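Local coordinates for hypothetical protein (Pyrococcus furiosus, PDB 2FZF) that is of unknown function but belongs to the rubrerythrin family of the ferritin clan, whose helical bundles often house a di-iron site, at residues E49-K54 against R155-L160; E101-I106 against L162-Y167. All blocks are in the same frame, centred on the assembly; numbering follows the deposited sequence.

Interaction 1: residues E49-K54 against R155-L160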
ATOM      1  N   GLU A  49     -13.383  13.947   4.655  1.00 70.86           N
ATOM      2  CA  GLU A  49     -12.038  14.501   4.749  1.00 71.86           C
ATOM      3  C   GLU A  49     -11.052  13.511   5.370  1.00 70.14           C
ATOM      4  O   GLU A  49     -10.528  13.743   6.462  1.00 72.65           O
ATOM      5  CB  GLU A  49     -12.080  15.798   5.570  1.00 74.68           C
ATOM      6  CG  GLU A  49     -12.874  15.670   6.882  1.00 80.65           C
ATOM      7  CD  GLU A  49     -13.002  16.975   7.653  1.00 82.73           C
ATOM      8  OE1 GLU A  49     -13.548  17.956   7.097  1.00 83.69           O
ATOM      9  OE2 GLU A  49     -12.561  17.007   8.823  1.00 85.16           O
ATOM     10  N   ALA A  50     -10.798  12.411   4.670  1.00 65.37           N
ATOM     11  CA  ALA A  50      -9.874  11.395   5.156  1.00 61.92           C
ATOM     12  C   ALA A  50      -9.740  10.313   4.103  1.00 59.76           C
ATOM     13  O   ALA A  50      -8.641   9.986   3.656  1.00 59.34           O
ATOM     14  CB  ALA A  50     -10.390  10.794   6.456  1.00 60.02           C
ATOM     15  N   LEU A  51     -10.880   9.764   3.713  1.00 56.67           N
ATOM     16  CA  LEU A  51     -10.920   8.726   2.716  1.00 52.97           C
ATOM     17  C   LEU A  51     -10.686   9.347   1.344  1.00 51.87           C
ATOM     18  O   LEU A  51      -9.980   8.779   0.511  1.00 50.76           O
ATOM     19  CB  LEU A  51     -12.264   8.030   2.779  1.00 51.77           C
ATOM     20  CG  LEU A  51     -12.436   6.816   1.879  1.00 50.81           C
ATOM     21  CD1 LEU A  51     -11.358   5.771   2.151  1.00 49.12           C
ATOM     22  CD2 LEU A  51     -13.821   6.270   2.146  1.00 48.85           C
ATOM     23  N   LYS A  52     -11.275  10.523   1.125  1.00 51.93           N
ATOM     24  CA  LYS A  52     -11.116  11.263  -0.128  1.00 51.99           C
ATOM     25  C   LYS A  52      -9.636  11.546  -0.286  1.00 52.05           C
ATOM     26  O   LYS A  52      -9.131  11.668  -1.401  1.00 51.27           O
ATOM     27  CB  LYS A  52     -11.880  12.595  -0.072  1.00 52.88           C
ATOM     28  CG  LYS A  52     -11.707  13.489  -1.317  1.00 53.37           C
ATOM     29  CD  LYS A  52     -12.262  14.904  -1.109  1.00 53.31           C
ATOM     30  CE  LYS A  52     -13.787  14.938  -1.002  1.00 54.55           C
ATOM     31  NZ  LYS A  52     -14.463  15.352  -2.273  1.00 54.37           N
ATOM     32  N   GLU A  53      -8.954  11.661   0.854  1.00 53.58           N
ATOM     33  CA  GLU A  53      -7.513  11.921   0.909  1.00 55.01           C
ATOM     34  C   GLU A  53      -6.795  10.672   0.396  1.00 54.00           C
ATOM     35  O   GLU A  53      -5.988  10.749  -0.534  1.00 53.88           O
ATOM     36  CB  GLU A  53      -7.073  12.210   2.357  1.00 59.26           C
ATOM     37  CG  GLU A  53      -6.459  13.607   2.629  1.00 64.72           C
ATOM     38  CD  GLU A  53      -5.082  13.839   1.983  1.00 69.54           C
ATOM     39  OE1 GLU A  53      -4.491  14.925   2.216  1.00 70.77           O
ATOM     40  OE2 GLU A  53      -4.581  12.953   1.244  1.00 71.56           O
ATOM     41  N   LYS A  54      -7.089   9.527   1.019  1.00 51.83           N
ATOM     42  CA  LYS A  54      -6.504   8.252   0.624  1.00 48.68           C
ATOM     43  C   LYS A  54      -6.857   8.002  -0.829  1.00 45.49           C
ATOM     44  O   LYS A  54      -5.989   7.716  -1.641  1.00 45.69           O
ATOM     45  CB  LYS A  54      -7.048   7.098   1.487  1.00 53.10           C
ATOM     46  CG  LYS A  54      -6.300   6.834   2.811  1.00 59.65           C
ATOM     47  CD  LYS A  54      -6.077   8.132   3.605  1.00 64.37           C
ATOM     48  CE  LYS A  54      -5.368   7.932   4.956  1.00 65.56           C
ATOM     49  NZ  LYS A  54      -6.195   7.245   5.999  1.00 65.51           N
ATOM     50  N   ARG A 155      -8.168  -2.209   1.382  1.00 40.40           N
ATOM     51  CA  ARG A 155      -8.837  -3.133   2.301  1.00 41.07           C
ATOM     52  C   ARG A 155      -8.809  -2.548   3.723  1.00 40.99           C
ATOM     53  O   ARG A 155      -9.727  -2.774   4.518  1.00 41.39           O
ATOM     54  CB  ARG A 155      -8.143  -4.512   2.279  1.00 42.20           C
ATOM     55  CG  ARG A 155      -8.905  -5.642   2.996  1.00 42.50           C
ATOM     56  CD  ARG A 155      -7.947  -6.695   3.566  1.00 45.49           C
ATOM     57  NE  ARG A 155      -7.618  -7.768   2.640  1.00 47.53           N
ATOM     58  CZ  ARG A 155      -6.610  -8.626   2.804  1.00 49.29           C
ATOM     59  NH1 ARG A 155      -6.395  -9.572   1.900  1.00 51.41           N
ATOM     60  NH2 ARG A 155      -5.797  -8.533   3.847  1.00 48.77           N
ATOM     61  N   ALA A 156      -7.755  -1.803   4.047  1.00 38.72           N
ATOM     62  CA  ALA A 156      -7.685  -1.205   5.370  1.00 37.34           C
ATOM     63  C   ALA A 156      -8.885  -0.266   5.454  1.00 35.58           C
ATOM     64  O   ALA A 156      -9.695  -0.332   6.386  1.00 31.70           O
ATOM     65  CB  ALA A 156      -6.370  -0.438   5.551  1.00 37.24           C
ATOM     66  N   GLU A 157      -9.013   0.595   4.454  1.00 35.27           N
ATOM     67  CA  GLU A 157     -10.141   1.506   4.424  1.00 37.08           C
ATOM     68  C   GLU A 157     -11.447   0.734   4.584  1.00 37.67           C
ATOM     69  O   GLU A 157     -12.238   1.005   5.485  1.00 35.91           O
ATOM     70  CB  GLU A 157     -10.140   2.304   3.126  1.00 35.81           C
ATOM     71  CG  GLU A 157      -9.055   3.356   3.103  1.00 34.87           C
ATOM     72  CD  GLU A 157      -9.010   4.154   4.388  1.00 36.05           C
ATOM     73  OE1 GLU A 157     -10.091   4.523   4.905  1.00 35.54           O
ATOM     74  OE2 GLU A 157      -7.895   4.416   4.877  1.00 38.81           O
ATOM     75  N   TYR A 158     -11.659  -0.231   3.699  1.00 40.40           N
ATOM     76  CA  TYR A 158     -12.839  -1.083   3.734  1.00 42.25           C
ATOM     77  C   TYR A 158     -13.048  -1.683   5.130  1.00 43.26           C
ATOM     78  O   TYR A 158     -14.179  -1.795   5.623  1.00 42.02           O
ATOM     79  CB  TYR A 158     -12.656  -2.208   2.722  1.00 44.00           C
ATOM     80  CG  TYR A 158     -13.785  -3.192   2.696  1.00 44.27           C
ATOM     81  CD1 TYR A 158     -15.050  -2.810   2.257  1.00 43.79           C
ATOM     82  CD2 TYR A 158     -13.589  -4.511   3.090  1.00 43.08           C
ATOM     83  CE1 TYR A 158     -16.084  -3.715   2.206  1.00 43.55           C
ATOM     84  CE2 TYR A 158     -14.621  -5.420   3.041  1.00 43.24           C
ATOM     85  CZ  TYR A 158     -15.859  -5.016   2.593  1.00 43.28           C
ATOM     86  OH  TYR A 158     -16.866  -5.928   2.469  1.00 47.42           O
ATOM     87  N   GLU A 159     -11.937  -2.070   5.750  1.00 44.52           N
ATOM     88  CA  GLU A 159     -11.918  -2.669   7.086  1.00 46.76           C
ATOM     89  C   GLU A 159     -12.453  -1.690   8.145  1.00 47.73           C
ATOM     90  O   GLU A 159     -13.286  -2.053   8.970  1.00 47.05           O
ATOM     91  CB  GLU A 159     -10.472  -3.079   7.422  1.00 46.96           C
ATOM     92  CG  GLU A 159     -10.304  -4.240   8.403  1.00 47.21           C
ATOM     93  CD  GLU A 159     -10.880  -5.552   7.893  1.00 45.27           C
ATOM     94  OE1 GLU A 159     -12.119  -5.711   7.937  1.00 44.89           O
ATOM     95  OE2 GLU A 159     -10.097  -6.414   7.449  1.00 43.19           O
ATOM     96  N   LEU A 160     -11.967  -0.451   8.103  1.00 49.94           N
ATOM     97  CA  LEU A 160     -12.375   0.584   9.045  1.00 51.09           C
ATOM     98  C   LEU A 160     -13.742   1.179   8.711  1.00 52.73           C
ATOM     99  O   LEU A 160     -14.372   1.814   9.549  1.00 53.74           O
ATOM    100  CB  LEU A 160     -11.317   1.689   9.084  1.00 51.49           C
ATOM    101  CG  LEU A 160     -10.673   1.970  10.450  1.00 53.90           C
ATOM    102  CD1 LEU A 160     -10.406   0.667  11.205  1.00 53.66           C
ATOM    103  CD2 LEU A 160      -9.377   2.747  10.244  1.00 53.42           C
TER

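Interaction 2: residues E101-I106 against L162-Y167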
ATOM      1  N   GLU A 101     -25.261   8.296  -1.320  1.00 63.33           N
ATOM      2  CA  GLU A 101     -26.247   8.602  -0.295  1.00 60.59           C
ATOM      3  C   GLU A 101     -26.004   7.919   1.042  1.00 58.00           C
ATOM      4  O   GLU A 101     -26.281   8.474   2.108  1.00 57.20           O
ATOM      5  CB  GLU A 101     -27.635   8.208  -0.795  1.00 63.51           C
ATOM      6  CG  GLU A 101     -28.051   8.833  -2.127  1.00 65.46           C
ATOM      7  CD  GLU A 101     -28.767   7.828  -3.021  1.00 66.67           C
ATOM      8  OE1 GLU A 101     -29.335   8.236  -4.058  1.00 68.04           O
ATOM      9  OE2 GLU A 101     -28.750   6.621  -2.685  1.00 66.17           O
ATOM     10  N   LYS A 102     -25.494   6.703   0.986  1.00 55.16           N
ATOM     11  CA  LYS A 102     -25.248   5.951   2.198  1.00 52.24           C
ATOM     12  C   LYS A 102     -23.847   5.392   2.215  1.00 51.37           C
ATOM     13  O   LYS A 102     -23.172   5.349   1.189  1.00 52.37           O
ATOM     14  CB  LYS A 102     -26.261   4.816   2.296  1.00 50.66           C
ATOM     15  CG  LYS A 102     -26.664   4.295   0.945  1.00 47.35           C
ATOM     16  CD  LYS A 102     -27.782   3.312   1.052  1.00 46.71           C
ATOM     17  CE  LYS A 102     -28.390   3.101  -0.301  1.00 43.64           C
ATOM     18  NZ  LYS A 102     -29.007   4.376  -0.717  1.00 46.46           N
ATOM     19  N   VAL A 103     -23.417   4.969   3.396  1.00 50.18           N
ATOM     20  CA  VAL A 103     -22.097   4.387   3.573  1.00 48.38           C
ATOM     21  C   VAL A 103     -21.976   3.085   2.779  1.00 46.57           C
ATOM     22  O   VAL A 103     -20.888   2.733   2.331  1.00 45.33           O
ATOM     23  CB  VAL A 103     -21.821   4.070   5.058  1.00 49.94           C
ATOM     24  CG1 VAL A 103     -20.387   3.579   5.231  1.00 50.31           C
ATOM     25  CG2 VAL A 103     -22.082   5.296   5.913  1.00 50.21           C
ATOM     26  N   GLN A 104     -23.082   2.363   2.610  1.00 44.41           N
ATOM     27  CA  GLN A 104     -23.035   1.100   1.873  1.00 43.71           C
ATOM     28  C   GLN A 104     -22.495   1.319   0.450  1.00 44.54           C
ATOM     29  O   GLN A 104     -21.695   0.522  -0.052  1.00 42.82           O
ATOM     30  CB  GLN A 104     -24.427   0.450   1.829  1.00 42.02           C
ATOM     31  CG  GLN A 104     -24.465  -0.956   1.216  1.00 39.85           C
ATOM     32  CD  GLN A 104     -23.384  -1.880   1.770  1.00 41.41           C
ATOM     33  OE1 GLN A 104     -23.206  -1.995   2.988  1.00 39.63           O
ATOM     34  NE2 GLN A 104     -22.665  -2.556   0.871  1.00 40.54           N
ATOM     35  N   ASP A 105     -22.932   2.413  -0.175  1.00 43.87           N
ATOM     36  CA  ASP A 105     -22.507   2.792  -1.517  1.00 43.09           C
ATOM     37  C   ASP A 105     -20.998   3.021  -1.557  1.00 41.95           C
ATOM     38  O   ASP A 105     -20.340   2.662  -2.533  1.00 41.98           O
ATOM     39  CB  ASP A 105     -23.244   4.063  -1.951  1.00 45.51           C
ATOM     40  CG  ASP A 105     -24.740   3.845  -2.122  1.00 47.44           C
ATOM     41  OD1 ASP A 105     -25.495   4.848  -2.079  1.00 49.40           O
ATOM     42  OD2 ASP A 105     -25.158   2.677  -2.300  1.00 46.58           O
ATOM     43  N   ILE A 106     -20.456   3.631  -0.504  1.00 40.30           N
ATOM     44  CA  ILE A 106     -19.016   3.867  -0.432  1.00 40.47           C
ATOM     45  C   ILE A 106     -18.370   2.494  -0.240  1.00 41.15           C
ATOM     46  O   ILE A 106     -17.302   2.225  -0.783  1.00 42.75           O
ATOM     47  CB  ILE A 106     -18.587   4.758   0.801  1.00 40.80           C
ATOM     48  CG1 ILE A 106     -19.532   5.948   0.979  1.00 39.26           C
ATOM     49  CG2 ILE A 106     -17.162   5.285   0.605  1.00 37.25           C
ATOM     50  CD1 ILE A 106     -19.564   6.856  -0.191  1.00 40.68           C
ATOM     51  N   LEU A 162     -16.224  -0.589   8.069  1.00 61.41           N
ATOM     52  CA  LEU A 162     -17.182  -1.567   8.580  1.00 63.32           C
ATOM     53  C   LEU A 162     -17.649  -1.215   9.986  1.00 65.73           C
ATOM     54  O   LEU A 162     -18.763  -1.564  10.392  1.00 65.32           O
ATOM     55  CB  LEU A 162     -16.547  -2.955   8.581  1.00 62.06           C
ATOM     56  CG  LEU A 162     -16.273  -3.547   7.201  1.00 62.22           C
ATOM     57  CD1 LEU A 162     -15.244  -4.650   7.345  1.00 61.51           C
ATOM     58  CD2 LEU A 162     -17.567  -4.061   6.564  1.00 59.76           C
ATOM     59  N   ASN A 163     -16.782  -0.532  10.729  1.00 68.62           N
ATOM     60  CA  ASN A 163     -17.096  -0.109  12.091  1.00 72.00           C
ATOM     61  C   ASN A 163     -18.180   0.977  12.040  1.00 73.60           C
ATOM     62  O   ASN A 163     -18.996   1.102  12.953  1.00 73.03           O
ATOM     63  CB  ASN A 163     -15.834   0.445  12.777  1.00 72.92           C
ATOM     64  CG  ASN A 163     -14.733  -0.605  12.943  1.00 74.50           C
ATOM     65  OD1 ASN A 163     -14.899  -1.594  13.667  1.00 73.52           O
ATOM     66  ND2 ASN A 163     -13.601  -0.388  12.269  1.00 74.97           N
ATOM     67  N   TRP A 164     -18.178   1.743  10.951  1.00 75.86           N
ATOM     68  CA  TRP A 164     -19.123   2.831  10.737  1.00 78.24           C
ATOM     69  C   TRP A 164     -20.572   2.453  11.046  1.00 81.06           C
ATOM     70  O   TRP A 164     -21.214   3.083  11.888  1.00 81.36           O
ATOM     71  CB  TRP A 164     -19.006   3.328   9.299  1.00 76.61           C
ATOM     72  CG  TRP A 164     -19.012   4.820   9.155  1.00 75.68           C
ATOM     73  CD1 TRP A 164     -20.096   5.626   8.962  1.00 76.12           C
ATOM     74  CD2 TRP A 164     -17.868   5.681   9.152  1.00 74.71           C
ATOM     75  NE1 TRP A 164     -19.698   6.938   8.829  1.00 75.25           N
ATOM     76  CE2 TRP A 164     -18.333   6.999   8.942  1.00 74.55           C
ATOM     77  CE3 TRP A 164     -16.494   5.468   9.304  1.00 73.85           C
ATOM     78  CZ2 TRP A 164     -17.472   8.102   8.879  1.00 74.17           C
ATOM     79  CZ3 TRP A 164     -15.633   6.567   9.242  1.00 73.65           C
ATOM     80  CH2 TRP A 164     -16.129   7.864   9.031  1.00 72.68           C
ATOM     81  N   GLU A 165     -21.098   1.439  10.369  1.00 83.94           N
ATOM     82  CA  GLU A 165     -22.470   1.033  10.632  1.00 87.32           C
ATOM     83  C   GLU A 165     -22.562  -0.274  11.413  1.00 89.92           C
ATOM     84  O   GLU A 165     -22.407  -0.291  12.635  1.00 90.04           O
ATOM     85  CB  GLU A 165     -23.266   0.905   9.328  1.00 86.85           C
ATOM     86  CG  GLU A 165     -23.646   2.222   8.675  1.00 85.90           C
ATOM     87  CD  GLU A 165     -24.697   2.035   7.586  1.00 85.95           C
ATOM     88  OE1 GLU A 165     -24.479   1.199   6.683  1.00 85.51           O
ATOM     89  OE2 GLU A 165     -25.739   2.723   7.634  1.00 84.79           O
ATOM     90  N   MET A 166     -22.813  -1.367  10.698  1.00 93.49           N
ATOM     91  CA  MET A 166     -22.959  -2.689  11.307  1.00 97.20           C
ATOM     92  C   MET A 166     -24.007  -2.713  12.421  1.00 98.44           C
ATOM     93  O   MET A 166     -24.787  -1.772  12.579  1.00 98.60           O
ATOM     94  CB  MET A 166     -21.610  -3.199  11.828  1.00 98.05           C
ATOM     95  CG  MET A 166     -20.693  -3.753  10.728  1.00 99.47           C
ATOM     96  SD  MET A 166     -21.415  -5.118   9.731  1.00 99.54           S
ATOM     97  CE  MET A 166     -22.050  -4.214   8.308  1.00 98.92           C
ATOM     98  N   TYR A 167     -24.030  -3.797  13.189  1.00100.61           N
ATOM     99  CA  TYR A 167     -25.010  -3.934  14.262  1.00102.29           C
ATOM    100  C   TYR A 167     -24.378  -4.507  15.537  1.00102.20           C
ATOM    101  O   TYR A 167     -23.134  -4.614  15.589  1.00101.91           O
ATOM    102  CB  TYR A 167     -26.169  -4.835  13.793  1.00103.66           C
ATOM    103  CG  TYR A 167     -26.480  -4.744  12.304  1.00104.98           C
ATOM    104  CD1 TYR A 167     -25.656  -5.370  11.362  1.00105.50           C
ATOM    105  CD2 TYR A 167     -27.578  -4.016  11.836  1.00104.91           C
ATOM    106  CE1 TYR A 167     -25.913  -5.275   9.994  1.00106.27           C
ATOM    107  CE2 TYR A 167     -27.847  -3.912  10.464  1.00105.44           C
ATOM    108  CZ  TYR A 167     -27.008  -4.544   9.549  1.00106.16           C
ATOM    109  OH  TYR A 167     -27.248  -4.442   8.193  1.00106.13           O
TER

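Interaction 1: residues E49-K54 against R155-L160
L51 and E157 mark the closest backbone approach, with CA atoms 7.5 Å apart, where the first turn of helix 51-61 runs antiparallel to the late part of helix 134-164. This is an antiparallel helix pair within a ferritin-like bundle, met near one end of it. A50 sits at the N-cap of helix 51-61, and its carbonyl O accepts the backbone N of K54 at 3.1 Å. Across the gap, one residue does all the reaching from helix 134-164: E157 sets out toward helix 51-61 from its CB, and both L51 and K54 touch it. The bend of its chain at chi2 (-47°) leaves the carboxylate between L51 CD1 and K54 CG. The CD1 methyl of L51 comes alongside the glutamate chain, 3.5 Å from E157 CG and 3.8 Å from E157 CB, the two side chains passing in opposite directions. The same methyl covers this apolar part of the buried glutamate and also touches its carboxylate, with L51 CD1 3.3 Å from E157 OE1, while OE2 faces K54. K54 crosses E157 at about a right angle. The lysine chain is bent at chi2 (48°) and again at chi4, curling its ammonium group back to the oxygen its own methylene passes. K54 also makes a long, weak ion pair with E61 of the second subunit, and A156 and L160 pack on Y142 of that subunit. E157 OE2 thus meets two parts of one lysine: K54 CG at 3.6 Å, and K54 NZ at 3.5 Å in a weak, hydrogen-bonded salt bridge.

Interaction 2: residues E101-I106 against L162-Y167
V103 turns CG1 anti to its backbone N (chi1 -175°), leaving CG2 beside that N and directed at W164, whose chi1 of -136° swings the indole across to meet it. The two side chains cross at about a right angle. V103 CG2 approaches the five-membered ring obliquely, 3.7 Å from W164 CD1 and 4.1 Å from W164 NE1, a glancing apolar touch at the CD1-NE1 bond. E165 adds a looser flank, its OE1 lying 4.2 Å from V103 CB. Q104 lies at the margin and gives its amide NE2 to D108, one turn further along its own helix. Beside the contact, K102 NZ bonds E101 OE2 at 3.0 Å, nearly in line with the carboxylate C-O bond, and makes a long salt bridge to D105, a small charged network at the start of helix 103-129. M166 and L162 pack on R138 of the second subunit. The whole is a surface contact at the open end of the antiparallel hairpin formed by the consecutive helices 103-129 and 134-164, in a ferritin-like bundle.

How the interactions relate
Both contacts draw on the late part of helix 134-164 and lie at the same end of the bundle, their centres 12 Å apart. Along the chain their segments alternate: 49-54, 101-106, 155-160, then 162-167. Interaction 1 pairs that last helix with the start of helix 51-61, and interaction 2 pairs its final turn and tail with the start of helix 103-129, so two helix beginnings converge on one helix end. The contacts meet directly through L51 CD2 and I106 CG2, 3.8 Å apart. Interaction 1 is buried and interaction 2 is on the surface; both also touch the second subunit, so this end of the bundle adjoins the dimer interface.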